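Local coordinates for protein ribonucleoside triphosphate reductase (Lactobacillus leichmannii, PDB 1L1L) that reduces ribonucleoside triphosphates to their 2'-deoxy forms as a monomeric, B12-dependent class II ribonucleotide reductase, at residues E50-V55 against K87-L92; L584-A589 against E710-Q715. All coordinates share one frame; numbering follows the deposited sequence.

Contact 1 (E50-V55 against K87-L92)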
ATOM      1  N   GLU A  50       8.404  10.705  20.636  1.00 30.98           N
ATOM      2  CA  GLU A  50       9.465  11.172  19.741  1.00 30.05           C
ATOM      3  C   GLU A  50       9.156  10.933  18.272  1.00 29.74           C
ATOM      4  O   GLU A  50       9.471  11.760  17.413  1.00 28.43           O
ATOM      5  CB  GLU A  50      10.787  10.488  20.060  1.00 31.96           C
ATOM      6  CG  GLU A  50      11.303  10.692  21.468  1.00 34.23           C
ATOM      7  CD  GLU A  50      12.547   9.872  21.716  1.00 36.32           C
ATOM      8  OE1 GLU A  50      12.445   8.628  21.664  1.00 35.09           O
ATOM      9  OE2 GLU A  50      13.625  10.465  21.944  1.00 37.39           O
ATOM     10  N   THR A  51       8.580   9.774  17.975  1.00 28.97           N
ATOM     11  CA  THR A  51       8.240   9.477  16.595  1.00 28.89           C
ATOM     12  C   THR A  51       7.212  10.479  16.096  1.00 28.45           C
ATOM     13  O   THR A  51       7.387  11.080  15.044  1.00 28.66           O
ATOM     14  CB  THR A  51       7.659   8.051  16.453  1.00 28.86           C
ATOM     15  OG1 THR A  51       8.662   7.094  16.813  1.00 27.19           O
ATOM     16  CG2 THR A  51       7.203   7.805  15.028  1.00 29.35           C
ATOM     17  N   VAL A  52       6.140  10.658  16.855  1.00 29.01           N
ATOM     18  CA  VAL A  52       5.087  11.582  16.451  1.00 30.20           C
ATOM     19  C   VAL A  52       5.629  12.991  16.250  1.00 30.56           C
ATOM     20  O   VAL A  52       5.168  13.715  15.365  1.00 29.50           O
ATOM     21  CB  VAL A  52       3.948  11.624  17.491  1.00 31.05           C
ATOM     22  CG1 VAL A  52       2.911  12.673  17.095  1.00 31.58           C
ATOM     23  CG2 VAL A  52       3.297  10.255  17.603  1.00 32.14           C
ATOM     24  N   LYS A  53       6.613  13.378  17.063  1.00 31.91           N
ATOM     25  CA  LYS A  53       7.194  14.713  16.958  1.00 33.00           C
ATOM     26  C   LYS A  53       7.829  14.948  15.593  1.00 33.11           C
ATOM     27  O   LYS A  53       7.562  15.960  14.939  1.00 33.78           O
ATOM     28  CB  LYS A  53       8.232  14.937  18.069  1.00 34.22           C
ATOM     29  CG  LYS A  53       9.086  16.202  17.918  1.00 36.31           C
ATOM     30  CD  LYS A  53       9.889  16.475  19.186  1.00 37.93           C
ATOM     31  CE  LYS A  53      11.105  17.375  18.940  1.00 39.88           C
ATOM     32  NZ  LYS A  53      10.770  18.705  18.353  1.00 40.12           N
ATOM     33  N   ARG A  54       8.665  14.014  15.150  1.00 33.06           N
ATOM     34  CA  ARG A  54       9.305  14.182  13.856  1.00 31.48           C
ATOM     35  C   ARG A  54       8.320  14.002  12.702  1.00 30.55           C
ATOM     36  O   ARG A  54       8.495  14.590  11.640  1.00 29.30           O
ATOM     37  CB  ARG A  54      10.483  13.220  13.702  1.00 32.01           C
ATOM     38  CG  ARG A  54      10.119  11.759  13.656  1.00 30.92           C
ATOM     39  CD  ARG A  54      11.277  10.957  13.070  1.00 31.86           C
ATOM     40  NE  ARG A  54      11.081   9.523  13.254  1.00 31.80           N
ATOM     41  CZ  ARG A  54      10.186   8.796  12.595  1.00 31.10           C
ATOM     42  NH1 ARG A  54       9.395   9.362  11.687  1.00 30.13           N
ATOM     43  NH2 ARG A  54      10.083   7.501  12.856  1.00 30.20           N
ATOM     44  N   VAL A  55       7.277  13.201  12.900  1.00 30.93           N
ATOM     45  CA  VAL A  55       6.300  13.013  11.837  1.00 31.28           C
ATOM     46  C   VAL A  55       5.510  14.295  11.600  1.00 32.37           C
ATOM     47  O   VAL A  55       5.318  14.727  10.455  1.00 30.88           O
ATOM     48  CB  VAL A  55       5.304  11.892  12.168  1.00 31.81           C
ATOM     49  CG1 VAL A  55       4.217  11.835  11.102  1.00 31.42           C
ATOM     50  CG2 VAL A  55       6.037  10.564  12.247  1.00 31.31           C
ATOM     51  N   LYS A  87      -1.228  16.302  19.144  1.00 32.05           N
ATOM     52  CA  LYS A  87      -2.137  15.784  20.159  1.00 31.89           C
ATOM     53  C   LYS A  87      -3.079  14.715  19.604  1.00 31.20           C
ATOM     54  O   LYS A  87      -3.415  13.749  20.293  1.00 30.78           O
ATOM     55  CB  LYS A  87      -2.955  16.929  20.774  1.00 32.92           C
ATOM     56  CG  LYS A  87      -3.937  16.481  21.835  1.00 35.09           C
ATOM     57  CD  LYS A  87      -4.642  17.672  22.506  1.00 37.76           C
ATOM     58  CE  LYS A  87      -5.716  17.196  23.483  1.00 39.29           C
ATOM     59  NZ  LYS A  87      -6.438  18.315  24.175  1.00 40.74           N
ATOM     60  N   LEU A  88      -3.510  14.905  18.362  1.00 29.60           N
ATOM     61  CA  LEU A  88      -4.413  13.976  17.694  1.00 29.70           C
ATOM     62  C   LEU A  88      -3.761  12.623  17.408  1.00 28.80           C
ATOM     63  O   LEU A  88      -4.317  11.570  17.736  1.00 28.65           O
ATOM     64  CB  LEU A  88      -4.891  14.582  16.372  1.00 29.19           C
ATOM     65  CG  LEU A  88      -5.760  13.683  15.495  1.00 28.31           C
ATOM     66  CD1 LEU A  88      -7.045  13.309  16.218  1.00 28.37           C
ATOM     67  CD2 LEU A  88      -6.066  14.409  14.191  1.00 28.52           C
ATOM     68  N   ILE A  89      -2.583  12.673  16.800  1.00 28.35           N
ATOM     69  CA  ILE A  89      -1.840  11.470  16.439  1.00 29.74           C
ATOM     70  C   ILE A  89      -1.281  10.758  17.659  1.00 29.49           C
ATOM     71  O   ILE A  89      -1.367   9.539  17.759  1.00 29.21           O
ATOM     72  CB  ILE A  89      -0.690  11.808  15.469  1.00 28.38           C
ATOM     73  CG1 ILE A  89      -1.271  12.431  14.190  1.00 29.44           C
ATOM     74  CG2 ILE A  89       0.104  10.539  15.123  1.00 30.42           C
ATOM     75  CD1 ILE A  89      -0.231  13.017  13.272  1.00 27.66           C
ATOM     76  N   TYR A  90      -0.712  11.516  18.594  1.00 29.38           N
ATOM     77  CA  TYR A  90      -0.155  10.921  19.812  1.00 29.68           C
ATOM     78  C   TYR A  90      -1.200  10.075  20.507  1.00 29.10           C
ATOM     79  O   TYR A  90      -0.884   9.025  21.076  1.00 29.39           O
ATOM     80  CB  TYR A  90       0.318  12.015  20.785  1.00 30.58           C
ATOM     81  CG  TYR A  90       0.945  11.493  22.063  1.00 31.25           C
ATOM     82  CD1 TYR A  90       2.237  10.965  22.068  1.00 32.28           C
ATOM     83  CD2 TYR A  90       0.238  11.507  23.267  1.00 31.93           C
ATOM     84  CE1 TYR A  90       2.810  10.462  23.245  1.00 32.09           C
ATOM     85  CE2 TYR A  90       0.798  11.006  24.445  1.00 31.96           C
ATOM     86  CZ  TYR A  90       2.077  10.486  24.425  1.00 32.41           C
ATOM     87  OH  TYR A  90       2.612   9.970  25.585  1.00 32.62           O
ATOM     88  N   GLY A  91      -2.442  10.556  20.484  1.00 28.46           N
ATOM     89  CA  GLY A  91      -3.539   9.855  21.120  1.00 28.71           C
ATOM     90  C   GLY A  91      -4.083   8.712  20.284  1.00 29.02           C
ATOM     91  O   GLY A  91      -4.942   7.953  20.739  1.00 29.40           O
ATOM     92  N   LEU A  92      -3.596   8.607  19.051  1.00 29.75           N
ATOM     93  CA  LEU A  92      -4.011   7.544  18.135  1.00 29.92           C
ATOM     94  C   LEU A  92      -5.449   7.650  17.643  1.00 30.29           C
ATOM     95  O   LEU A  92      -6.040   6.658  17.209  1.00 31.01           O
ATOM     96  CB  LEU A  92      -3.772   6.174  18.780  1.00 30.30           C
ATOM     97  CG  LEU A  92      -2.287   5.809  18.900  1.00 30.82           C
ATOM     98  CD1 LEU A  92      -2.126   4.511  19.685  1.00 31.93           C
ATOM     99  CD2 LEU A  92      -1.674   5.669  17.497  1.00 30.86           C
TER
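The Tyr90 ring stands near Val52 without packing tightly on it: ring atom Tyr90 CD1 stays 4.6 Å from Val52 CG2. With CG anti to the backbone N (chi1 -178°), the ring is carried off to one flank, where it touches Val15 and Lys16 of helix 9-18. The other flat group is the Arg54 guanidinium, on the side of helix 48-60 turned from Ile89. Thr51 CG2 lies 3.6 Å above one face of the Arg54 guanidinium, displaced toward its rim, while a salt bridge from NE to Glu46 and hydrogen bonds from NH1 to Ser104 O and NH2 to Leu101 O fix its rotation.

The contact itself is apolar and rests on Val52, both of whose methyls rest on Ile89 CG2. Val52 CG1 meets Ile89 CG2 at 4.0 Å and sits 4.1 Å from Tyr90 N. Val52 CG2 reaches the same Ile89 CG2 at 4.1 Å and approaches Tyr90 CA. The Val52 and Ile89 side chains pass alongside each other, pointing opposite ways. Leu92, with positive phi (69°), then closes helix 72-90 in a Schellman motif.

Both helices belong to the alpha-domain family region. Tyr90 O accepts a hydrogen bond from Trp48 NE1 of helix 48-60, and helix 436-450 packs against Leu88 through Val439 and Leu442, and against Val55 through Tyr446.

Contact 2 (L584-A589 against E710-Q715)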
ATOM      1  N   LEU A 584      11.070  -9.689  23.809  1.00 28.78           N
ATOM      2  CA  LEU A 584      10.623 -10.912  24.464  1.00 27.94           C
ATOM      3  C   LEU A 584      10.814 -10.987  25.970  1.00 28.03           C
ATOM      4  O   LEU A 584       9.908 -11.410  26.685  1.00 28.33           O
ATOM      5  CB  LEU A 584      11.258 -12.142  23.814  1.00 27.39           C
ATOM      6  CG  LEU A 584      10.709 -12.517  22.434  1.00 27.88           C
ATOM      7  CD1 LEU A 584      11.406 -13.803  21.943  1.00 27.55           C
ATOM      8  CD2 LEU A 584       9.204 -12.733  22.517  1.00 25.70           C
ATOM      9  N   PRO A 585      11.993 -10.590  26.475  1.00 28.22           N
ATOM     10  CA  PRO A 585      12.129 -10.681  27.929  1.00 27.57           C
ATOM     11  C   PRO A 585      11.106  -9.817  28.647  1.00 26.17           C
ATOM     12  O   PRO A 585      10.585 -10.213  29.681  1.00 25.25           O
ATOM     13  CB  PRO A 585      13.585 -10.266  28.187  1.00 28.35           C
ATOM     14  CG  PRO A 585      14.004  -9.548  26.949  1.00 30.18           C
ATOM     15  CD  PRO A 585      13.263 -10.221  25.831  1.00 28.70           C
ATOM     16  N   ALA A 586      10.804  -8.649  28.089  1.00 25.84           N
ATOM     17  CA  ALA A 586       9.822  -7.766  28.696  1.00 25.37           C
ATOM     18  C   ALA A 586       8.421  -8.374  28.633  1.00 25.59           C
ATOM     19  O   ALA A 586       7.656  -8.287  29.603  1.00 24.70           O
ATOM     20  CB  ALA A 586       9.841  -6.398  28.007  1.00 26.67           C
ATOM     21  N   LEU A 587       8.073  -8.995  27.503  1.00 23.48           N
ATOM     22  CA  LEU A 587       6.753  -9.601  27.372  1.00 23.88           C
ATOM     23  C   LEU A 587       6.625 -10.784  28.334  1.00 23.84           C
ATOM     24  O   LEU A 587       5.592 -10.957  28.979  1.00 22.81           O
ATOM     25  CB  LEU A 587       6.514 -10.055  25.919  1.00 23.44           C
ATOM     26  CG  LEU A 587       6.267  -8.911  24.914  1.00 23.15           C
ATOM     27  CD1 LEU A 587       6.477  -9.431  23.485  1.00 22.86           C
ATOM     28  CD2 LEU A 587       4.864  -8.343  25.082  1.00 21.84           C
ATOM     29  N   LYS A 588       7.675 -11.595  28.426  1.00 25.27           N
ATOM     30  CA  LYS A 588       7.645 -12.741  29.333  1.00 26.17           C
ATOM     31  C   LYS A 588       7.496 -12.249  30.783  1.00 26.67           C
ATOM     32  O   LYS A 588       6.727 -12.810  31.573  1.00 28.03           O
ATOM     33  CB  LYS A 588       8.915 -13.573  29.169  1.00 26.34           C
ATOM     34  CG  LYS A 588       9.009 -14.249  27.793  1.00 28.21           C
ATOM     35  CD  LYS A 588      10.074 -15.329  27.717  1.00 30.15           C
ATOM     36  CE  LYS A 588       9.975 -16.080  26.380  1.00 30.55           C
ATOM     37  NZ  LYS A 588      10.973 -17.186  26.253  1.00 33.55           N
ATOM     38  N   ALA A 589       8.208 -11.177  31.114  1.00 26.90           N
ATOM     39  CA  ALA A 589       8.151 -10.616  32.465  1.00 26.97           C
ATOM     40  C   ALA A 589       6.763 -10.060  32.810  1.00 27.79           C
ATOM     41  O   ALA A 589       6.405  -9.947  33.986  1.00 27.63           O
ATOM     42  CB  ALA A 589       9.206  -9.518  32.610  1.00 26.77           C
ATOM     43  N   GLU A 710       5.377  -1.666  28.044  1.00 28.86           N
ATOM     44  CA  GLU A 710       6.114  -0.453  27.696  1.00 29.25           C
ATOM     45  C   GLU A 710       7.060  -0.032  28.823  1.00 28.63           C
ATOM     46  O   GLU A 710       8.221   0.265  28.579  1.00 28.09           O
ATOM     47  CB  GLU A 710       5.161   0.705  27.384  1.00 29.75           C
ATOM     48  CG  GLU A 710       5.916   1.989  27.024  1.00 32.81           C
ATOM     49  CD  GLU A 710       5.017   3.145  26.590  1.00 33.96           C
ATOM     50  OE1 GLU A 710       5.577   4.211  26.266  1.00 35.31           O
ATOM     51  OE2 GLU A 710       3.773   2.998  26.568  1.00 34.54           O
ATOM     52  N   GLU A 711       6.548  -0.013  30.052  1.00 29.21           N
ATOM     53  CA  GLU A 711       7.338   0.376  31.222  1.00 30.10           C
ATOM     54  C   GLU A 711       8.409  -0.646  31.578  1.00 29.53           C
ATOM     55  O   GLU A 711       9.535  -0.293  31.918  1.00 29.18           O
ATOM     56  CB  GLU A 711       6.421   0.572  32.432  1.00 32.48           C
ATOM     57  CG  GLU A 711       5.549   1.812  32.359  1.00 35.65           C
ATOM     58  CD  GLU A 711       4.526   1.871  33.482  1.00 38.08           C
ATOM     59  OE1 GLU A 711       4.882   1.558  34.641  1.00 40.13           O
ATOM     60  OE2 GLU A 711       3.363   2.245  33.210  1.00 41.07           O
ATOM     61  N   VAL A 712       8.053  -1.921  31.511  1.00 28.87           N
ATOM     62  CA  VAL A 712       9.010  -2.960  31.835  1.00 27.54           C
ATOM     63  C   VAL A 712      10.157  -2.946  30.839  1.00 27.57           C
ATOM     64  O   VAL A 712      11.314  -3.139  31.212  1.00 26.05           O
ATOM     65  CB  VAL A 712       8.321  -4.344  31.844  1.00 27.19           C
ATOM     66  CG1 VAL A 712       9.351  -5.445  32.030  1.00 26.69           C
ATOM     67  CG2 VAL A 712       7.280  -4.388  32.963  1.00 26.65           C
ATOM     68  N   PHE A 713       9.844  -2.721  29.562  1.00 28.00           N
ATOM     69  CA  PHE A 713      10.879  -2.698  28.534  1.00 27.87           C
ATOM     70  C   PHE A 713      11.878  -1.587  28.789  1.00 27.86           C
ATOM     71  O   PHE A 713      13.083  -1.778  28.668  1.00 27.27           O
ATOM     72  CB  PHE A 713      10.269  -2.496  27.143  1.00 28.61           C
ATOM     73  CG  PHE A 713      11.283  -2.510  26.040  1.00 29.51           C
ATOM     74  CD1 PHE A 713      11.890  -3.704  25.650  1.00 29.88           C
ATOM     75  CD2 PHE A 713      11.665  -1.329  25.416  1.00 29.96           C
ATOM     76  CE1 PHE A 713      12.862  -3.721  24.662  1.00 30.98           C
ATOM     77  CE2 PHE A 713      12.640  -1.334  24.423  1.00 31.05           C
ATOM     78  CZ  PHE A 713      13.241  -2.533  24.044  1.00 30.98           C
ATOM     79  N   SER A 714      11.361  -0.414  29.130  1.00 29.38           N
ATOM     80  CA  SER A 714      12.214   0.738  29.384  1.00 31.30           C
ATOM     81  C   SER A 714      13.089   0.478  30.610  1.00 31.74           C
ATOM     82  O   SER A 714      14.280   0.795  30.613  1.00 31.76           O
ATOM     83  CB  SER A 714      11.344   1.984  29.578  1.00 32.03           C
ATOM     84  OG  SER A 714      12.132   3.125  29.876  1.00 33.65           O
ATOM     85  N   GLN A 715      12.498  -0.116  31.642  1.00 33.42           N
ATOM     86  CA  GLN A 715      13.239  -0.426  32.865  1.00 35.09           C
ATOM     87  C   GLN A 715      14.380  -1.406  32.583  1.00 35.42           C
ATOM     88  O   GLN A 715      15.520  -1.176  32.996  1.00 35.17           O
ATOM     89  CB  GLN A 715      12.284  -1.003  33.923  1.00 35.26           C
ATOM     90  CG  GLN A 715      12.956  -1.747  35.079  1.00 35.61           C
ATOM     91  CD  GLN A 715      13.130  -3.238  34.806  1.00 36.09           C
ATOM     92  OE1 GLN A 715      12.170  -3.933  34.443  1.00 35.45           O
ATOM     93  NE2 GLN A 715      14.352  -3.740  34.989  1.00 36.27           N
TER
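Phe713 lies along Ala586 from its backbone out to the near side of its ring. Phe713 CA comes to 3.9 Å from Ala586 CB, the shortest approach between the two segments. One bond further out, Phe713 CB is 4.0 Å from the same methyl. A chi1 of -178° then swings CG of Phe713 away from its own N, which brings Phe713 CD1 to 4.1 Å from Ala586 CB; the methyl lies at the ring edge, near its plane, so neither face of the ring is used for it. Beyond this, the Phe713 side chain leaves helix 583-589 and touches Lys32 of helix 27-32 and Glu724.

Val712 fills the other half of the contact with one branch. Its CG1 lies 4.1 Å from Ala586 CA and an equal 4.1 Å from Ala589 CB, spanning two alanines one helical turn apart. The side chains that meet are all apolar, no hydrogen bond crosses between the segments, and the contact passes from buried Ala586 to exposed Ala589.

Small alanine methyls at the interface are consistent with the 8.8 Å approach of the two segment axes, whose directions lie 129° apart. On the far side of helix 583-589, Leu584 and Leu587 pack on strand 603-611. The arrangement is helix-on-sheet layering, with helix 583-589 between an antiparallel sheet and helix 709-719, which crosses it in a broadly antiparallel sense.

Overall arrangement
Contacts 1 and 2 follow one another along the chain and lie on the same side of its centre, about 21 and 31 Å from it. Their own centres are 22 Å apart and their nearest atoms about 7 Å, so they do not touch directly. The N-terminal region connects them: Trp23 meets Leu92 of contact 1 and Glu710 of contact 2, while helix 27-32 supplies Tyr31 to Thr51 and Lys32 to Phe713. Both are structural packing. Neither includes the Cys119–Cys419 disulfide, probably the oxidised form of the active-site cysteine pair of this family.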